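Acetylene hydratase Ahy (Pelobacter acetylenicus, PDB 2E7Z) catalyses the non-redox hydration of acetylene to acetaldehyde, using a tungsten-bis(molybdopterin guanine dinucleotide) cofactor and a [4Fe-4S] cluster. Local coordinates at residues T51-K56 with H458-P463; G23-K28 with Q479-P484. All coordinates share one frame; numbering follows the deposited sequence.

Contact 1: T51-K56 with H458-P463; sequences TIRTHK and HWLERP. With MGD (2-amino-5,6-dimercapto-7-methyl-3,7,8a,9-tetrahydro-8-oxa-1,3,9,10-tetraaza-anthracen-4-one guanosine dinucleotide), chain E.
H458 carries CG anti to its backbone N (chi1 178°), which turns the imidazole face to R53 CB, and R53 has the same first torsion (-173°), which sends its chain on toward E461. The result is a CH-pi contact joined to a salt bridge, tying the end of helix 49-53 to the cofactor-binding loop after strand 452-455 in this DMSO reductase-family fold. R53 CB lies 3.7 Å from the centroid of the H458 ring, almost on its normal. Farther out, the R53 chain bends at chi3 (88°), and R53 NH1 meets E461 OE2 at 2.8 Å, in the guanidinium plane and on the anti lone pair of the carboxylate oxygen. R58 also bridges to OE2, while D50 pairs with R53 NE. The other oxygen of that carboxylate, E461 OE1, takes H458 N at 2.9 Å from above the carboxylate plane. H458 ND1 in turn accepts L460 N at 3.0 Å. Replacing H458 by an alanine would probably leave R53 CB without the face it rests on and L460 N without its ring acceptor. Next in the loop, R462 reaches the guanine of MGD, where O6 receives NH1 at 3.1 Å and NH2 at 2.9 Å.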
# COMPACT_ATOMS: atom_id res chain seq x y z
N THR A 51 23.72 -2.37 6.55
CA THR A 51 23.98 -1.20 7.42
C THR A 51 22.78 -0.89 8.32
O THR A 51 22.91 -0.26 9.37
CB THR A 51 24.32 0.09 6.64
OG1 THR A 51 23.15 0.57 5.98
CG2 THR A 51 25.45 -0.15 5.62
N ILE A 52 21.60 -1.36 7.89
CA ILE A 52 20.38 -1.28 8.69
C ILE A 52 20.28 -2.48 9.63
O ILE A 52 20.04 -2.31 10.84
CB ILE A 52 19.16 -1.21 7.79
CG1 ILE A 52 19.27 -0.03 6.80
CG2 ILE A 52 17.88 -1.07 8.65
CD1 ILE A 52 19.43 1.36 7.42
N ARG A 53 20.49 -3.69 9.09
CA ARG A 53 20.47 -4.87 9.95
C ARG A 53 21.44 -4.75 11.14
O ARG A 53 21.15 -5.22 12.25
CB ARG A 53 20.78 -6.14 9.15
CG ARG A 53 20.60 -7.40 9.97
CD ARG A 53 21.30 -8.59 9.33
NE ARG A 53 22.70 -8.72 9.73
CZ ARG A 53 23.10 -9.32 10.86
NH1 ARG A 53 22.21 -9.81 11.72
NH2 ARG A 53 24.40 -9.45 11.09
N THR A 54 22.61 -4.14 10.91
CA THR A 54 23.63 -4.02 11.96
C THR A 54 23.71 -2.63 12.58
O THR A 54 24.68 -2.33 13.27
CB THR A 54 25.05 -4.45 11.46
OG1 THR A 54 25.49 -3.56 10.44
CG2 THR A 54 24.98 -5.86 10.89
N HIS A 55 22.74 -1.78 12.31
CA HIS A 55 22.80 -0.40 12.76
C HIS A 55 22.91 -0.34 14.28
O HIS A 55 22.22 -1.08 14.98
CB HIS A 55 21.58 0.41 12.28
CG HIS A 55 21.85 1.87 12.31
ND1 HIS A 55 21.75 2.63 13.45
CD2 HIS A 55 22.30 2.71 11.34
CE1 HIS A 55 22.13 3.87 13.19
NE2 HIS A 55 22.44 3.95 11.91
N LYS A 56 23.79 0.53 14.80
CA LYS A 56 23.95 0.62 16.26
C LYS A 56 22.66 1.01 16.98
O LYS A 56 22.49 0.65 18.14
CB LYS A 56 25.08 1.58 16.66
CG LYS A 56 24.84 3.02 16.27
CD LYS A 56 26.01 3.93 16.65
CE LYS A 56 26.29 3.93 18.15
NZ LYS A 56 25.22 4.62 18.94
N HIS A 458 14.99 -9.13 10.75
CA HIS A 458 15.23 -8.41 9.51
C HIS A 458 15.21 -9.42 8.35
O HIS A 458 15.38 -10.64 8.53
CB HIS A 458 16.60 -7.72 9.67
CG HIS A 458 17.06 -6.95 8.47
ND1 HIS A 458 17.66 -7.54 7.39
CD2 HIS A 458 16.98 -5.62 8.19
CE1 HIS A 458 17.95 -6.61 6.49
NE2 HIS A 458 17.55 -5.44 6.95
N TRP A 459 14.97 -8.93 7.14
CA TRP A 459 14.86 -9.83 5.99
C TRP A 459 16.10 -10.67 5.68
O TRP A 459 16.00 -11.68 4.99
CB TRP A 459 14.35 -9.08 4.74
CG TRP A 459 15.24 -8.04 4.14
CD1 TRP A 459 15.18 -6.69 4.34
CD2 TRP A 459 16.24 -8.25 3.12
NE1 TRP A 459 16.13 -6.05 3.55
CE2 TRP A 459 16.77 -6.99 2.78
CE3 TRP A 459 16.73 -9.38 2.46
CZ2 TRP A 459 17.77 -6.84 1.81
CZ3 TRP A 459 17.70 -9.22 1.49
CH2 TRP A 459 18.21 -7.97 1.18
N LEU A 460 17.27 -10.26 6.16
CA LEU A 460 18.50 -11.06 5.98
C LEU A 460 18.61 -12.14 7.08
O LEU A 460 19.60 -12.87 7.14
CB LEU A 460 19.75 -10.15 5.97
CG LEU A 460 19.91 -9.34 4.68
CD1 LEU A 460 20.98 -8.24 4.90
CD2 LEU A 460 20.30 -10.24 3.51
N GLU A 461 17.59 -12.21 7.95
CA GLU A 461 17.63 -13.09 9.12
C GLU A 461 16.49 -14.09 9.15
O GLU A 461 16.20 -14.69 10.21
CB GLU A 461 17.58 -12.27 10.41
CG GLU A 461 18.68 -11.21 10.53
CD GLU A 461 18.46 -10.24 11.69
OE1 GLU A 461 17.29 -10.10 12.16
OE2 GLU A 461 19.46 -9.63 12.12
N ARG A 462 15.81 -14.30 8.02
CA ARG A 462 14.62 -15.14 8.05
C ARG A 462 14.33 -15.84 6.73
O ARG A 462 14.55 -15.28 5.66
CB ARG A 462 13.40 -14.29 8.45
CG ARG A 462 13.03 -13.16 7.44
CD ARG A 462 12.00 -12.24 8.06
NE ARG A 462 11.64 -11.13 7.19
CZ ARG A 462 11.45 -9.88 7.61
NH1 ARG A 462 11.11 -8.93 6.76
NH2 ARG A 462 11.57 -9.58 8.91
N PRO A 463 13.77 -17.06 6.82
CA PRO A 463 13.24 -17.69 5.61
C PRO A 463 11.86 -17.10 5.31
O PRO A 463 11.18 -16.63 6.23
CB PRO A 463 13.08 -19.13 6.03
CG PRO A 463 12.72 -19.05 7.49
CD PRO A 463 13.51 -17.87 8.03
PB MGD E . 6.13 2.94 7.31
O1B MGD E . 4.95 3.79 7.73
O2B MGD E . 7.44 3.59 7.01
O3B MGD E . 5.79 2.05 6.03
O3A MGD E . 3.52 1.78 4.98
PA MGD E . 4.66 0.94 5.76
O1A MGD E . 5.32 -0.07 4.87
O2A MGD E . 4.02 0.51 7.04
O5' MGD E . 6.34 1.87 8.50
C5' MGD E . 7.08 0.69 8.24
C4' MGD E . 7.75 0.32 9.55
O4' MGD E . 8.25 -1.02 9.40
C3' MGD E . 8.99 1.15 9.86
O3' MGD E . 8.84 1.75 11.15
C2' MGD E . 10.19 0.17 9.82
O2' MGD E . 11.25 0.42 10.76
C1' MGD E . 9.50 -1.13 10.12
N9 MGD E . 10.13 -2.35 9.57
C8 MGD E . 10.72 -2.50 8.36
N7 MGD E . 11.08 -3.78 8.16
C5 MGD E . 10.65 -4.47 9.24
C6 MGD E . 10.69 -5.85 9.69
O6 MGD E . 11.21 -6.75 8.99
N1 MGD E . 10.10 -6.11 10.87
C2 MGD E . 9.59 -5.20 11.68
N2 MGD E . 9.02 -5.60 12.86
N3 MGD E . 9.53 -3.91 11.34
C4 MGD E . 10.03 -3.53 10.15
C10 MGD E . 3.66 1.92 3.56
C11 MGD E . 2.32 2.41 3.05
O11 MGD E . 2.16 3.73 3.57
C12 MGD E . 2.31 2.42 1.54
S12 MGD E . 2.75 0.98 0.72
C13 MGD E . 1.92 3.50 0.85
S13 MGD E . 2.03 3.59 -0.84
C14 MGD E . 1.39 4.74 1.52
N15 MGD E . 2.31 5.86 1.43
C16 MGD E . 1.91 6.96 2.12
C17 MGD E . 2.21 8.34 1.72
O17 MGD E . 2.86 8.57 0.67
N18 MGD E . 1.75 9.34 2.50
C19 MGD E . 1.04 9.12 3.63
N19 MGD E . 0.61 10.16 4.38
N20 MGD E . 0.75 7.89 4.07
C21 MGD E . 1.14 6.81 3.37
N22 MGD E . 0.82 5.59 3.80
C23 MGD E . 1.06 4.42 2.99

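Contact 2: G23-K28 with Q479-P484; sequences GKIQTK and QQVVEP
V482, whose methyls face I25, has its carbonyl O tied back by Q480 NE2 at 3.1 Å, a fairly straight bond (157° at the hydrogen) whose donor stands above the carbonyl plane. A loop braced in this way illustrates how a segment without regular secondary structure can still offer two neighbouring valines to the same isoleucine. That isoleucine belongs to strand 25-29, an outer strand of the small antiparallel sheet 2-5, 14-19, 25-29; the connection between its first two strands holds the cluster ligands C6, C9 and C13. I25 sets CG1 beside the backbone N (chi1 -55°) and then extends through chi2 (170°), so that CD1 is carried out toward the loop while CG2 stays closer to the strand. I25 CD1 meets V482 tip to tip, facing both methyls almost equally, 3.8 Å from V482 CG1 and 3.9 Å from V482 CG2. Against V481 the approach is different: the side chains slide past each other in opposite directions, and I25 CG2 lies 4.1 Å from V481 CG1. The backbones stay well apart, with 8.3 Å between the CA atoms of I25 and V481. A17 touches both I25 and V481, V19 touches both valines, and R53 of helix 49-53 packs on I25 and V482. Across the two segments there is no hydrogen bond, and about 115 Å² is buried. Cohesion between them therefore probably rests on methyl packing and exclusion of water, while the Q480 bond to the V482 carbonyl is likely to restrain the stretch of loop that presents the valines.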
# COMPACT_ATOMS: atom_id res chain seq x y z
N GLY A 23 32.00 -11.08 8.72
CA GLY A 23 30.62 -11.12 9.20
C GLY A 23 29.63 -10.21 8.48
O GLY A 23 28.42 -10.38 8.64
N LYS A 24 30.14 -9.24 7.72
CA LYS A 24 29.29 -8.34 6.94
C LYS A 24 28.57 -9.15 5.86
O LYS A 24 29.14 -10.07 5.27
CB LYS A 24 30.10 -7.22 6.29
CG LYS A 24 30.53 -6.09 7.22
CD LYS A 24 31.22 -4.97 6.43
CE LYS A 24 32.25 -4.22 7.28
NZ LYS A 24 31.61 -3.26 8.22
N ILE A 25 27.30 -8.82 5.62
CA ILE A 25 26.55 -9.47 4.56
C ILE A 25 26.60 -8.62 3.30
O ILE A 25 26.14 -7.46 3.30
CB ILE A 25 25.08 -9.75 4.96
CG1 ILE A 25 25.05 -10.57 6.26
CG2 ILE A 25 24.36 -10.44 3.81
CD1 ILE A 25 23.67 -10.70 6.88
N GLN A 26 27.14 -9.20 2.23
CA GLN A 26 27.15 -8.54 0.95
C GLN A 26 25.94 -9.00 0.15
O GLN A 26 25.71 -10.21 -0.01
CB GLN A 26 28.45 -8.87 0.21
CG GLN A 26 28.47 -8.41 -1.23
CD GLN A 26 29.65 -8.96 -1.99
OE1 GLN A 26 30.58 -8.23 -2.31
NE2 GLN A 26 29.64 -10.26 -2.26
N THR A 27 25.16 -8.04 -0.34
CA THR A 27 24.02 -8.31 -1.21
C THR A 27 24.32 -7.83 -2.63
O THR A 27 24.95 -6.78 -2.82
CB THR A 27 22.76 -7.61 -0.71
OG1 THR A 27 23.08 -6.25 -0.39
CG2 THR A 27 22.21 -8.32 0.53
N LYS A 28 23.90 -8.61 -3.62
CA LYS A 28 24.09 -8.27 -5.03
C LYS A 28 22.96 -8.79 -5.90
O LYS A 28 22.17 -9.63 -5.46
CB LYS A 28 25.45 -8.77 -5.54
CG LYS A 28 25.60 -10.27 -5.56
CD LYS A 28 26.99 -10.67 -6.07
CE LYS A 28 28.10 -9.97 -5.29
NZ LYS A 28 29.46 -10.50 -5.64
N GLN A 479 15.78 -17.55 1.26
CA GLN A 479 16.60 -18.25 2.24
C GLN A 479 17.01 -17.34 3.36
O GLN A 479 17.25 -16.13 3.14
CB GLN A 479 17.82 -18.84 1.55
CG GLN A 479 17.47 -19.85 0.45
CD GLN A 479 18.72 -20.51 -0.07
OE1 GLN A 479 19.54 -19.88 -0.73
NE2 GLN A 479 18.90 -21.76 0.29
N GLN A 480 17.14 -17.93 4.56
CA GLN A 480 17.70 -17.25 5.71
C GLN A 480 19.22 -17.11 5.58
O GLN A 480 19.92 -18.11 5.40
CB GLN A 480 17.39 -18.03 6.95
CG GLN A 480 17.78 -17.34 8.23
CD GLN A 480 17.31 -18.06 9.47
OE1 GLN A 480 16.65 -19.10 9.39
NE2 GLN A 480 17.62 -17.49 10.62
N VAL A 481 19.75 -15.89 5.70
CA VAL A 481 21.20 -15.70 5.59
C VAL A 481 21.91 -15.92 6.92
O VAL A 481 22.92 -16.65 7.01
CB VAL A 481 21.55 -14.34 4.95
CG1 VAL A 481 23.05 -14.24 4.73
CG2 VAL A 481 20.83 -14.18 3.62
N VAL A 482 21.42 -15.26 7.97
CA VAL A 482 22.00 -15.37 9.32
C VAL A 482 20.90 -15.51 10.37
O VAL A 482 19.72 -15.29 10.10
CB VAL A 482 22.92 -14.15 9.69
CG1 VAL A 482 24.13 -14.03 8.75
CG2 VAL A 482 22.12 -12.84 9.71
N GLU A 483 21.28 -15.91 11.57
CA GLU A 483 20.37 -15.90 12.71
C GLU A 483 20.10 -14.44 13.07
O GLU A 483 20.96 -13.58 12.88
CB GLU A 483 21.02 -16.62 13.90
CG GLU A 483 21.13 -18.15 13.73
CD GLU A 483 19.79 -18.89 13.70
OE1 GLU A 483 18.79 -18.38 14.27
OE2 GLU A 483 19.74 -20.00 13.12
N PRO A 484 18.90 -14.16 13.62
CA PRO A 484 18.64 -12.78 14.02
C PRO A 484 19.60 -12.27 15.09
O PRO A 484 19.99 -13.01 16.00
CB PRO A 484 17.21 -12.81 14.57
CG PRO A 484 16.76 -14.23 14.55
CD PRO A 484 17.76 -15.07 13.83

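From the N terminus the chain first lays down strand 25-29, passes the cluster ligand C43 and reaches helix 49-53. Some 400 residues later it returns through 458-463, closing contact 1, and shortly afterwards 479-484 closes contact 2. The pairs are thus nested, with contact 1 the inner loop and contact 2 the outer. Their centres lie about 8 Å apart, and the two late segments join directly, V482 N meeting L460 O at 3.1 Å in a probable hydrogen bond. Together they fasten the N-terminal sheet and the helix following the cluster-binding region to the loops flanking strand 474-476, on the side where the guanine of one MGD is held.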